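Local coordinates for MAR1 Ribonuclease (Caenorhabditis elegans, PDB 2B34), which is probably a hydrolase of the isochorismatase family, described as a ribonuclease though its activity is only inferred, at residues I44-I49 with Q181-T186; I52-T57 with E73-N78; Q117-L122 with A154-T159; V129-D134 with F146-M151. All blocks are in the same frame, centred on the assembly; numbering follows the deposited sequence.

How the interactions relate
Interactions 1 and 2 touch. Arg48 NH1 of helix 33-49 lies 2.8 Å from Gly74 O, a probable hydrogen bond. Ala47 O and Ile52 N, also 2.8 Å apart, probably bond too. Interactions 3 and 4 also join, through the neighbouring parallel strands 128-137 and 157-159. There Ile157 O and Val131 N are 2.7 Å apart, a probable backbone bond. The centres of interactions 3 and 4 are about 7 Å apart, whereas those of interactions 1 and 2 are about 14 Å apart. The two pairs lie on opposite sides of the chain's centre. A disulfide, Cys20 to Cys114, ties the end of strand 15-20 to the start of helix 114-124, the helix of interaction 3.

Interaction 1 (I44-I49 with Q181-T186); sequences IDAARI and QKLILT
Two helices outside the parallel sheet meet where Leu183, at the end of helix 177-183, packs on Asp45 and Ala46 of helix 33-49. The contact is small and rests on this one leucine. Its two methyl groups divide the work. Leu183 CD1 sits against the backbone of the longer helix, 3.6 Å from Ala46 N, and also touches Ala46 CB at 3.9 Å. Leu183 CD2 lies beside the root of the aspartate side chain, 3.7 Å from Asp45 CB. The leucine and aspartate side chains pass each other at a slant. CG of Leu183 stands beside its own backbone N (chi1 -41°), and from there the two methyls spread over the longer helix.

The polar end of Asp45 is held within its own helix. Arg41 NE and Arg48 NH1, both from helix 33-49, form salt bridges with Asp45 OD1, so one oxygen carries two arginines. Arg48 NH1 bonds Asp45 OD1 at 2.9 Å, with an N-H...O angle of 154°. This guanidinium comes to the anti side of the carboxylate and 33° out of its plane. Ala46 meets Ile165 of helix 161-169 as well, and Arg139 of the second subunit bonds Ile184 O and Leu185 O. Helix 33-49 lies on strand 15-20 through Ile44 and Ala47, the helix-on-parallel-sheet layering of the isochorismatase fold.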
loop_
_atom_site.group_PDB
_atom_site.type_symbol
_atom_site.label_atom_id
_atom_site.label_comp_id
_atom_site.label_asym_id
_atom_site.label_seq_id
_atom_site.Cartn_x
_atom_site.Cartn_y
_atom_site.Cartn_z
ATOM N N ILE A 44 4.030 23.505 -14.504
ATOM C CA ILE A 44 4.801 24.719 -14.778
ATOM C C ILE A 44 3.884 25.887 -15.169
ATOM O O ILE A 44 4.046 26.993 -14.658
ATOM C CB ILE A 44 5.892 24.462 -15.844
ATOM C CG1 ILE A 44 7.087 23.744 -15.209
ATOM C CG2 ILE A 44 6.349 25.765 -16.490
ATOM C CD1 ILE A 44 8.000 23.047 -16.204
ATOM N N ASP A 45 2.924 25.625 -16.060
ATOM C CA ASP A 45 1.922 26.615 -16.462
ATOM C C ASP A 45 1.062 27.045 -15.276
ATOM O O ASP A 45 0.796 28.237 -15.096
ATOM C CB ASP A 45 1.005 26.062 -17.557
ATOM C CG ASP A 45 1.692 25.928 -18.907
ATOM O OD1 ASP A 45 2.731 26.580 -19.154
ATOM O OD2 ASP A 45 1.168 25.156 -19.739
ATOM N N ALA A 46 0.627 26.069 -14.478
ATOM C CA ALA A 46 -0.173 26.339 -13.286
ATOM C C ALA A 46 0.584 27.200 -12.286
ATOM O O ALA A 46 0.005 28.116 -11.704
ATOM C CB ALA A 46 -0.627 25.046 -12.637
ATOM N N ALA A 47 1.872 26.908 -12.097
ATOM C CA ALA A 47 2.713 27.686 -11.182
ATOM C C ALA A 47 2.887 29.140 -11.646
ATOM O O ALA A 47 2.829 30.065 -10.834
ATOM C CB ALA A 47 4.066 27.012 -10.982
ATOM N N ARG A 48 3.081 29.333 -12.952
ATOM C CA ARG A 48 3.190 30.674 -13.540
ATOM C C ARG A 48 1.886 31.463 -13.358
ATOM O O ARG A 48 1.905 32.631 -12.967
ATOM C CB ARG A 48 3.568 30.580 -15.026
ATOM C CG ARG A 48 3.834 31.924 -15.716
ATOM C CD ARG A 48 3.874 31.791 -17.248
ATOM N NE ARG A 48 2.577 31.387 -17.794
ATOM C CZ ARG A 48 2.328 30.233 -18.413
ATOM N NH1 ARG A 48 3.290 29.337 -18.611
ATOM N NH2 ARG A 48 1.103 29.979 -18.847
ATOM N N ILE A 49 0.763 30.804 -13.634
ATOM C CA ILE A 49 -0.570 31.396 -13.493
ATOM C C ILE A 49 -0.846 31.825 -12.055
ATOM O O ILE A 49 -1.350 32.926 -11.811
ATOM C CB ILE A 49 -1.682 30.418 -13.990
ATOM C CG1 ILE A 49 -1.587 30.188 -15.507
ATOM C CG2 ILE A 49 -3.084 30.897 -13.588
ATOM C CD1 ILE A 49 -1.593 31.457 -16.352
ATOM N N GLN A 181 -8.145 25.872 -15.419
ATOM C CA GLN A 181 -9.084 24.876 -15.952
ATOM C C GLN A 181 -8.745 24.477 -17.386
ATOM O O GLN A 181 -8.960 23.325 -17.774
ATOM C CB GLN A 181 -10.528 25.386 -15.879
ATOM C CG GLN A 181 -11.586 24.283 -15.921
ATOM C CD GLN A 181 -13.009 24.817 -15.975
ATOM O OE1 GLN A 181 -13.255 25.935 -16.438
ATOM N NE2 GLN A 181 -13.958 24.010 -15.509
ATOM N N LYS A 182 -8.221 25.433 -18.160
ATOM C CA LYS A 182 -7.763 25.187 -19.534
ATOM C C LYS A 182 -6.694 24.102 -19.585
ATOM O O LYS A 182 -6.681 23.283 -20.502
ATOM C CB LYS A 182 -7.206 26.471 -20.177
ATOM C CG LYS A 182 -8.175 27.651 -20.256
ATOM C CD LYS A 182 -9.272 27.443 -21.292
ATOM C CE LYS A 182 -10.261 28.607 -21.285
ATOM N NZ LYS A 182 -11.458 28.326 -22.136
ATOM N N LEU A 183 -5.809 24.104 -18.589
ATOM C CA LEU A 183 -4.700 23.148 -18.504
ATOM C C LEU A 183 -5.161 21.716 -18.229
ATOM O O LEU A 183 -4.441 20.764 -18.533
ATOM C CB LEU A 183 -3.695 23.572 -17.422
ATOM C CG LEU A 183 -3.307 25.049 -17.271
ATOM C CD1 LEU A 183 -2.502 25.252 -15.998
ATOM C CD2 LEU A 183 -2.539 25.569 -18.491
ATOM N N ILE A 184 -6.357 21.576 -17.654
ATOM C CA ILE A 184 -6.886 20.267 -17.251
ATOM C C ILE A 184 -8.159 19.851 -18.005
ATOM O O ILE A 184 -8.889 18.954 -17.561
ATOM C CB ILE A 184 -7.136 20.187 -15.719
ATOM C CG1 ILE A 184 -8.153 21.247 -15.275
ATOM C CG2 ILE A 184 -5.818 20.312 -14.940
ATOM C CD1 ILE A 184 -9.094 20.772 -14.211
ATOM N N LEU A 185 -8.411 20.490 -19.150
ATOM C CA LEU A 185 -9.592 20.189 -19.967
ATOM C C LEU A 185 -9.623 18.725 -20.400
ATOM O O LEU A 185 -10.668 18.077 -20.357
ATOM C CB LEU A 185 -9.658 21.113 -21.189
ATOM C CG LEU A 185 -10.914 21.057 -22.065
ATOM C CD1 LEU A 185 -12.097 21.718 -21.367
ATOM C CD2 LEU A 185 -10.645 21.720 -23.412
ATOM N N THR A 186 -8.472 18.217 -20.822
ATOM C CA THR A 186 -8.307 16.797 -21.078
ATOM C C THR A 186 -7.522 16.182 -19.919
ATOM O O THR A 186 -6.695 16.855 -19.295
ATOM C CB THR A 186 -7.580 16.527 -22.423
ATOM O OG1 THR A 186 -6.223 16.979 -22.342
ATOM C CG2 THR A 186 -8.285 17.246 -23.575
#

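Interaction 2 (I52-T57 with E73-N78); sequences IPTIVT and EGLAEN
Leu75 reaches across to strand 54-59 and sets both methyl groups against Val56. Leu75 CD2 lies 3.8 Å from Val56 CG2, and Leu75 CD1 is 3.9 Å from the same methyl. With CG1 anti to the backbone N (chi1 -175°), CG2 is the branch of Val56 that meets the leucine. Leu75 CD2 also meets Thr54 CG2 at 4.0 Å. Thr54 and Val56 are two residues apart on the strand and face the same way, so one leucine methyl spans both. The leucine slants across each of them.

Thr54 uses its second branch for a polar link. Thr54 OG1 is 3.0 Å from a water, and the same water accepts a hydrogen bond from Ala76 N at 3.1 Å. In Thr54 the hydroxyl stands beside the backbone N, and the methyl is anti to it.

The strand belongs to the parallel sheet, between strands 15-20 and 81-84. Segment 73-78 is part of the connection that carries the chain from strand 54-59, by way of helices 61-64 and 69-74, to the neighbouring strand 81-84. This is a beta-alpha-beta crossover.

Around this first shell, Leu75 also rests on Ile44 of helix 33-49 and on Ile81 of the next strand. Thr54 packs on Ala47 of the same helix. The backbone of Val56 is bonded to Pro80 and Phe82, and Ala76 O accepts a bond from Thr79 OG1.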
loop_
_atom_site.group_PDB
_atom_site.type_symbol
_atom_site.label_atom_id
_atom_site.label_comp_id
_atom_site.label_asym_id
_atom_site.label_seq_id
_atom_site.Cartn_x
_atom_site.Cartn_y
_atom_site.Cartn_z
ATOM N N ILE A 52 3.310 30.868 -8.225
ATOM C CA ILE A 52 4.006 29.947 -7.332
ATOM C C ILE A 52 5.478 29.875 -7.741
ATOM O O ILE A 52 5.780 29.614 -8.908
ATOM C CB ILE A 52 3.357 28.539 -7.361
ATOM C CG1 ILE A 52 1.973 28.584 -6.709
ATOM C CG2 ILE A 52 4.253 27.486 -6.692
ATOM C CD1 ILE A 52 1.098 27.386 -7.030
ATOM N N PRO A 53 6.396 30.110 -6.781
ATOM C CA PRO A 53 7.831 30.054 -7.046
ATOM C C PRO A 53 8.222 28.716 -7.664
ATOM O O PRO A 53 7.826 27.659 -7.162
ATOM C CB PRO A 53 8.449 30.198 -5.653
ATOM C CG PRO A 53 7.428 30.912 -4.865
ATOM C CD PRO A 53 6.114 30.440 -5.373
ATOM N N THR A 54 8.965 28.775 -8.764
ATOM C CA THR A 54 9.429 27.580 -9.464
ATOM C C THR A 54 10.952 27.513 -9.410
ATOM O O THR A 54 11.630 28.530 -9.578
ATOM C CB THR A 54 8.944 27.560 -10.935
ATOM O OG1 THR A 54 7.515 27.672 -10.969
ATOM C CG2 THR A 54 9.355 26.266 -11.636
ATOM N N ILE A 55 11.467 26.310 -9.164
ATOM C CA ILE A 55 12.900 26.029 -9.151
ATOM C C ILE A 55 13.180 24.866 -10.105
ATOM O O ILE A 55 12.497 23.847 -10.069
ATOM C CB ILE A 55 13.403 25.656 -7.717
ATOM C CG1 ILE A 55 13.102 26.771 -6.697
ATOM C CG2 ILE A 55 14.894 25.269 -7.731
ATOM C CD1 ILE A 55 14.053 27.982 -6.745
ATOM N N VAL A 56 14.190 25.029 -10.955
ATOM C CA VAL A 56 14.589 23.992 -11.901
ATOM C C VAL A 56 16.045 23.603 -11.645
ATOM O O VAL A 56 16.906 24.470 -11.493
ATOM C CB VAL A 56 14.429 24.462 -13.377
ATOM C CG1 VAL A 56 14.726 23.325 -14.358
ATOM C CG2 VAL A 56 13.033 25.020 -13.629
ATOM N N THR A 57 16.310 22.299 -11.581
ATOM C CA THR A 57 17.688 21.807 -11.548
ATOM C C THR A 57 18.023 21.021 -12.807
ATOM O O THR A 57 17.148 20.394 -13.415
ATOM C CB THR A 57 17.995 20.914 -10.314
ATOM O OG1 THR A 57 17.131 19.766 -10.309
ATOM C CG2 THR A 57 17.846 21.702 -9.009
ATOM N N GLU A 73 9.800 26.998 -22.037
ATOM C CA GLU A 73 8.848 27.926 -22.660
ATOM C C GLU A 73 7.753 28.382 -21.697
ATOM O O GLU A 73 7.269 29.509 -21.794
ATOM C CB GLU A 73 8.182 27.280 -23.877
ATOM C CG GLU A 73 9.053 27.159 -25.110
ATOM C CD GLU A 73 8.308 26.533 -26.284
ATOM O OE1 GLU A 73 7.305 27.122 -26.753
ATOM O OE2 GLU A 73 8.728 25.447 -26.737
ATOM N N GLY A 74 7.360 27.499 -20.783
ATOM C CA GLY A 74 6.282 27.798 -19.840
ATOM C C GLY A 74 6.716 28.404 -18.517
ATOM O O GLY A 74 5.882 28.907 -17.760
ATOM N N LEU A 75 8.014 28.347 -18.226
ATOM C CA LEU A 75 8.538 28.801 -16.938
ATOM C C LEU A 75 8.186 30.250 -16.644
ATOM O O LEU A 75 8.262 31.106 -17.529
ATOM C CB LEU A 75 10.056 28.617 -16.864
ATOM C CG LEU A 75 10.626 27.203 -16.757
ATOM C CD1 LEU A 75 12.137 27.272 -16.743
ATOM C CD2 LEU A 75 10.096 26.460 -15.524
ATOM N N ALA A 76 7.803 30.506 -15.393
ATOM C CA ALA A 76 7.561 31.859 -14.901
ATOM C C ALA A 76 8.801 32.726 -15.109
ATOM O O ALA A 76 9.928 32.222 -15.130
ATOM C CB ALA A 76 7.158 31.834 -13.433
ATOM N N GLU A 77 8.571 34.028 -15.249
ATOM C CA GLU A 77 9.572 34.984 -15.738
ATOM C C GLU A 77 10.968 34.986 -15.093
ATOM O O GLU A 77 11.976 35.094 -15.805
ATOM C CB GLU A 77 8.990 36.400 -15.735
ATOM C CG GLU A 77 9.812 37.397 -16.530
ATOM C CD GLU A 77 8.977 38.522 -17.092
ATOM O OE1 GLU A 77 8.138 39.079 -16.352
ATOM O OE2 GLU A 77 9.162 38.843 -18.284
ATOM N N ASN A 78 11.041 34.886 -13.770
ATOM C CA ASN A 78 12.335 34.966 -13.081
ATOM C C ASN A 78 12.769 33.635 -12.452
ATOM O O ASN A 78 13.321 33.611 -11.349
ATOM C CB ASN A 78 12.304 36.076 -12.017
ATOM C CG ASN A 78 12.133 37.470 -12.617
ATOM O OD1 ASN A 78 12.968 37.931 -13.401
ATOM N ND2 ASN A 78 11.052 38.152 -12.235
HETATM O O HOH W 1 6.585 28.143 -13.729
#

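Interaction 3 (Q117-L122 with A154-T159); sequences QTTYDL and AGAILT
A Schellman motif ends helix 141-154, and the alanines on either side of its glycine touch Tyr120 and Thr119 of helix 114-124. Ala154 CB comes obliquely to one side of the tyrosine ring, 3.6 Å from Tyr120 CE1 and 3.9 Å from Tyr120 CD1. Ala156 CB meets the methyl of Thr119, at 3.7 Å from CG2. OG1 of Thr119 stands beside the backbone N (chi1 -68°), which leaves CG2 anti to that N and turned to the alanine. The hydroxyl is turned back into its own helix, where OG1 bonds Val115 O.

Gly155 has a phi of 111° and is the C-prime residue of the motif. Ala156 N bonds Met151 O, and Gly155 N bonds Glu152 O. The turn lets the chain leave the helix and enter strand 157-159. Tyr120 also packs on Gln150 of helix 141-154 and on Arg9 of the third subunit. Ala156 O is bonded by Gln153 NE2 of the second subunit, so the turn lies close to the subunit interfaces. A Schellman turn here joins helix to the outermost strand of the sheet within this chain, in the beta-alpha-beta part of the fold.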
loop_
_atom_site.group_PDB
_atom_site.type_symbol
_atom_site.label_atom_id
_atom_site.label_comp_id
_atom_site.label_asym_id
_atom_site.label_seq_id
_atom_site.Cartn_x
_atom_site.Cartn_y
_atom_site.Cartn_z
ATOM N N GLN A 117 15.802 11.237 -3.502
ATOM C CA GLN A 117 16.792 11.922 -2.661
ATOM C C GLN A 117 16.359 13.345 -2.314
ATOM O O GLN A 117 16.529 13.787 -1.175
ATOM C CB GLN A 117 18.182 11.930 -3.309
ATOM C CG GLN A 117 18.836 10.549 -3.477
ATOM C CD GLN A 117 18.904 9.743 -2.187
ATOM O OE1 GLN A 117 19.152 10.284 -1.107
ATOM N NE2 GLN A 117 18.686 8.441 -2.298
ATOM N N THR A 118 15.797 14.052 -3.292
ATOM C CA THR A 118 15.231 15.385 -3.048
ATOM C C THR A 118 14.118 15.293 -2.013
ATOM O O THR A 118 14.107 16.053 -1.045
ATOM C CB THR A 118 14.710 16.049 -4.350
ATOM O OG1 THR A 118 15.790 16.193 -5.277
ATOM C CG2 THR A 118 14.108 17.424 -4.073
ATOM N N THR A 119 13.200 14.350 -2.229
ATOM C CA THR A 119 12.073 14.084 -1.323
ATOM C C THR A 119 12.530 13.884 0.127
ATOM O O THR A 119 11.998 14.525 1.036
ATOM C CB THR A 119 11.239 12.863 -1.816
ATOM O OG1 THR A 119 10.567 13.207 -3.035
ATOM C CG2 THR A 119 10.206 12.428 -0.780
ATOM N N TYR A 120 13.516 13.010 0.332
ATOM C CA TYR A 120 14.076 12.757 1.665
ATOM C C TYR A 120 14.681 14.009 2.295
ATOM O O TYR A 120 14.427 14.305 3.466
ATOM C CB TYR A 120 15.153 11.670 1.616
ATOM C CG TYR A 120 14.675 10.242 1.455
ATOM C CD1 TYR A 120 13.322 9.897 1.595
ATOM C CD2 TYR A 120 15.595 9.220 1.197
ATOM C CE1 TYR A 120 12.904 8.569 1.454
ATOM C CE2 TYR A 120 15.188 7.899 1.061
ATOM C CZ TYR A 120 13.847 7.578 1.191
ATOM O OH TYR A 120 13.462 6.260 1.057
ATOM N N ASP A 121 15.489 14.727 1.516
ATOM C CA ASP A 121 16.105 15.978 1.965
ATOM C C ASP A 121 15.061 17.029 2.345
ATOM O O ASP A 121 15.209 17.718 3.354
ATOM C CB ASP A 121 17.040 16.536 0.886
ATOM C CG ASP A 121 18.414 15.892 0.902
ATOM O OD1 ASP A 121 18.659 14.972 1.714
ATOM O OD2 ASP A 121 19.263 16.316 0.097
ATOM N N LEU A 122 14.014 17.146 1.529
ATOM C CA LEU A 122 12.916 18.074 1.795
ATOM C C LEU A 122 12.167 17.716 3.073
ATOM O O LEU A 122 11.890 18.587 3.896
ATOM C CB LEU A 122 11.943 18.115 0.614
ATOM C CG LEU A 122 12.387 18.811 -0.674
ATOM C CD1 LEU A 122 11.383 18.549 -1.782
ATOM C CD2 LEU A 122 12.569 20.302 -0.452
ATOM N N ALA A 154 8.213 7.435 3.755
ATOM C CA ALA A 154 8.875 8.563 4.414
ATOM C C ALA A 154 7.927 9.716 4.767
ATOM O O ALA A 154 8.290 10.600 5.534
ATOM C CB ALA A 154 10.026 9.066 3.558
ATOM N N GLY A 155 6.723 9.708 4.195
ATOM C CA GLY A 155 5.711 10.726 4.490
ATOM C C GLY A 155 5.395 11.688 3.356
ATOM O O GLY A 155 4.700 12.693 3.559
ATOM N N ALA A 156 5.902 11.389 2.161
ATOM C CA ALA A 156 5.593 12.185 0.977
ATOM C C ALA A 156 4.196 11.854 0.487
ATOM O O ALA A 156 3.753 10.717 0.593
ATOM C CB ALA A 156 6.605 11.929 -0.119
ATOM N N ILE A 157 3.505 12.850 -0.051
ATOM C CA ILE A 157 2.163 12.634 -0.576
ATOM C C ILE A 157 2.252 12.287 -2.060
ATOM O O ILE A 157 2.876 13.007 -2.845
ATOM C CB ILE A 157 1.240 13.856 -0.321
ATOM C CG1 ILE A 157 1.135 14.137 1.186
ATOM C CG2 ILE A 157 -0.155 13.623 -0.922
ATOM C CD1 ILE A 157 0.412 15.430 1.535
ATOM N N LEU A 158 1.637 11.166 -2.425
ATOM C CA LEU A 158 1.579 10.723 -3.807
ATOM C C LEU A 158 0.310 11.255 -4.454
ATOM O O LEU A 158 -0.778 10.709 -4.270
ATOM C CB LEU A 158 1.646 9.193 -3.895
ATOM C CG LEU A 158 2.829 8.483 -3.224
ATOM C CD1 LEU A 158 2.642 6.967 -3.283
ATOM C CD2 LEU A 158 4.168 8.895 -3.841
ATOM N N THR A 159 0.467 12.334 -5.209
ATOM C CA THR A 159 -0.659 13.042 -5.796
ATOM C C THR A 159 -0.589 13.021 -7.320
ATOM O O THR A 159 0.373 12.519 -7.892
ATOM C CB THR A 159 -0.755 14.496 -5.255
ATOM O OG1 THR A 159 -1.951 15.114 -5.750
ATOM C CG2 THR A 159 0.460 15.325 -5.657
#

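Interaction 4 (V129-D134 with F146-M151); sequences VHVVVD and FAFKQM
Strand 128-137 runs past helix 141-154 with Val133 CA 7.7 Å from Phe148 CA and Val131 CA 8.2 Å from Met151 CA. The chain turns a corner at Val133 and Asp134. Val133 forms a CH-pi contact with Phe148: its CG1 stands over the ring face, 3.8 Å from the centroid and 13° off the ring normal. Phe148 CG lies beside its own backbone N (chi1 -65°), which carries the ring to the corner. Phe148 CZ also approaches Val133 O at 3.6 Å, and that carbonyl is bonded by Arg144 NH2.

Val131 points both methyls at the sulfur of Met151. Val131 CG1 is 3.7 Å and Val131 CG2 3.8 Å from Met151 SD, and the two side chains cross at about a right angle. The methionine is extended beyond CG, which brings its sulfur to the strand. Val131 CG1 meets the Phe148 ring obliquely, at 4.1 Å from CE1.

The four residues are buried. Helix 141-154 is the crossover helix of the beta-alpha-beta unit formed with strands 128-137 and 157-159. Leu158 of strand 157-159 packs on Val133 and Phe148, Leu193 touches the same two residues, and Met151 rests on Val115 of helix 114-124.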
loop_
_atom_site.group_PDB
_atom_site.type_symbol
_atom_site.label_atom_id
_atom_site.label_comp_id
_atom_site.label_asym_id
_atom_site.label_seq_id
_atom_site.Cartn_x
_atom_site.Cartn_y
_atom_site.Cartn_z
ATOM N N VAL A 129 6.045 17.281 1.046
ATOM C CA VAL A 129 6.389 16.977 -0.348
ATOM C C VAL A 129 5.202 16.352 -1.069
ATOM O O VAL A 129 4.700 15.299 -0.667
ATOM C CB VAL A 129 7.621 16.037 -0.458
ATOM C CG1 VAL A 129 8.002 15.806 -1.915
ATOM C CG2 VAL A 129 8.800 16.606 0.310
ATOM N N HIS A 130 4.767 17.017 -2.137
ATOM C CA HIS A 130 3.698 16.525 -2.995
ATOM C C HIS A 130 4.293 16.015 -4.304
ATOM O O HIS A 130 4.677 16.797 -5.181
ATOM C CB HIS A 130 2.658 17.623 -3.225
ATOM C CG HIS A 130 2.012 18.105 -1.959
ATOM N ND1 HIS A 130 2.722 18.727 -0.951
ATOM C CD2 HIS A 130 0.729 18.044 -1.533
ATOM C CE1 HIS A 130 1.902 19.027 0.041
ATOM N NE2 HIS A 130 0.687 18.627 -0.289
ATOM N N VAL A 131 4.391 14.691 -4.400
ATOM C CA VAL A 131 4.977 14.019 -5.552
ATOM C C VAL A 131 3.904 13.801 -6.611
ATOM O O VAL A 131 2.934 13.070 -6.385
ATOM C CB VAL A 131 5.637 12.658 -5.160
ATOM C CG1 VAL A 131 6.242 11.973 -6.376
ATOM C CG2 VAL A 131 6.705 12.860 -4.082
ATOM N N VAL A 132 4.085 14.443 -7.762
ATOM C CA VAL A 132 3.134 14.337 -8.867
ATOM C C VAL A 132 3.476 13.096 -9.683
ATOM O O VAL A 132 4.349 13.133 -10.555
ATOM C CB VAL A 132 3.162 15.592 -9.765
ATOM C CG1 VAL A 132 2.003 15.570 -10.744
ATOM C CG2 VAL A 132 3.118 16.854 -8.916
ATOM N N VAL A 133 2.780 11.999 -9.393
ATOM C CA VAL A 133 3.132 10.679 -9.926
ATOM C C VAL A 133 3.017 10.560 -11.453
ATOM O O VAL A 133 3.750 9.789 -12.074
ATOM C CB VAL A 133 2.331 9.532 -9.225
ATOM C CG1 VAL A 133 2.654 9.475 -7.732
ATOM C CG2 VAL A 133 0.825 9.674 -9.451
ATOM N N ASP A 134 2.108 11.327 -12.052
ATOM C CA ASP A 134 1.962 11.328 -13.509
ATOM C C ASP A 134 2.936 12.282 -14.224
ATOM O O ASP A 134 2.854 12.484 -15.442
ATOM C CB ASP A 134 0.501 11.554 -13.936
ATOM C CG ASP A 134 -0.149 12.776 -13.286
ATOM O OD1 ASP A 134 0.390 13.337 -12.311
ATOM O OD2 ASP A 134 -1.235 13.170 -13.760
ATOM N N PHE A 146 8.587 1.368 -6.937
ATOM C CA PHE A 146 9.046 1.354 -5.560
ATOM C C PHE A 146 9.579 2.696 -5.087
ATOM O O PHE A 146 9.645 2.934 -3.888
ATOM C CB PHE A 146 10.039 0.210 -5.329
ATOM C CG PHE A 146 9.375 -1.134 -5.269
ATOM C CD1 PHE A 146 8.849 -1.609 -4.067
ATOM C CD2 PHE A 146 9.229 -1.907 -6.420
ATOM C CE1 PHE A 146 8.204 -2.843 -4.006
ATOM C CE2 PHE A 146 8.589 -3.145 -6.371
ATOM C CZ PHE A 146 8.078 -3.614 -5.159
ATOM N N ALA A 147 9.937 3.573 -6.028
ATOM C CA ALA A 147 10.271 4.957 -5.692
ATOM C C ALA A 147 9.097 5.581 -4.958
ATOM O O ALA A 147 9.274 6.165 -3.894
ATOM C CB ALA A 147 10.599 5.759 -6.932
ATOM N N PHE A 148 7.899 5.422 -5.523
ATOM C CA PHE A 148 6.675 5.972 -4.939
ATOM C C PHE A 148 6.404 5.370 -3.557
ATOM O O PHE A 148 5.999 6.078 -2.637
ATOM C CB PHE A 148 5.474 5.740 -5.867
ATOM C CG PHE A 148 5.556 6.472 -7.194
ATOM C CD1 PHE A 148 6.116 7.747 -7.284
ATOM C CD2 PHE A 148 5.033 5.890 -8.350
ATOM C CE1 PHE A 148 6.177 8.422 -8.509
ATOM C CE2 PHE A 148 5.085 6.558 -9.582
ATOM C CZ PHE A 148 5.657 7.830 -9.659
ATOM N N LYS A 149 6.638 4.066 -3.429
ATOM C CA LYS A 149 6.492 3.355 -2.158
ATOM C C LYS A 149 7.422 3.911 -1.077
ATOM O O LYS A 149 6.983 4.168 0.042
ATOM C CB LYS A 149 6.743 1.855 -2.339
ATOM C CG LYS A 149 5.795 1.169 -3.322
ATOM C CD LYS A 149 5.674 -0.329 -3.040
ATOM C CE LYS A 149 4.458 -0.656 -2.158
ATOM N NZ LYS A 149 4.483 -0.008 -0.800
ATOM N N GLN A 150 8.696 4.102 -1.421
ATOM C CA GLN A 150 9.683 4.662 -0.494
ATOM C C GLN A 150 9.339 6.097 -0.119
ATOM O O GLN A 150 9.506 6.502 1.032
ATOM C CB GLN A 150 11.091 4.615 -1.091
ATOM C CG GLN A 150 11.597 3.218 -1.382
ATOM C CD GLN A 150 12.853 3.210 -2.233
ATOM O OE1 GLN A 150 13.951 3.439 -1.733
ATOM N NE2 GLN A 150 12.696 2.925 -3.522
ATOM N N MET A 151 8.866 6.863 -1.101
ATOM C CA MET A 151 8.455 8.243 -0.870
ATOM C C MET A 151 7.316 8.320 0.144
ATOM O O MET A 151 7.378 9.109 1.084
ATOM C CB MET A 151 8.054 8.924 -2.180
ATOM C CG MET A 151 9.211 9.212 -3.116
ATOM S SD MET A 151 8.614 9.654 -4.759
ATOM C CE MET A 151 10.021 9.243 -5.764
#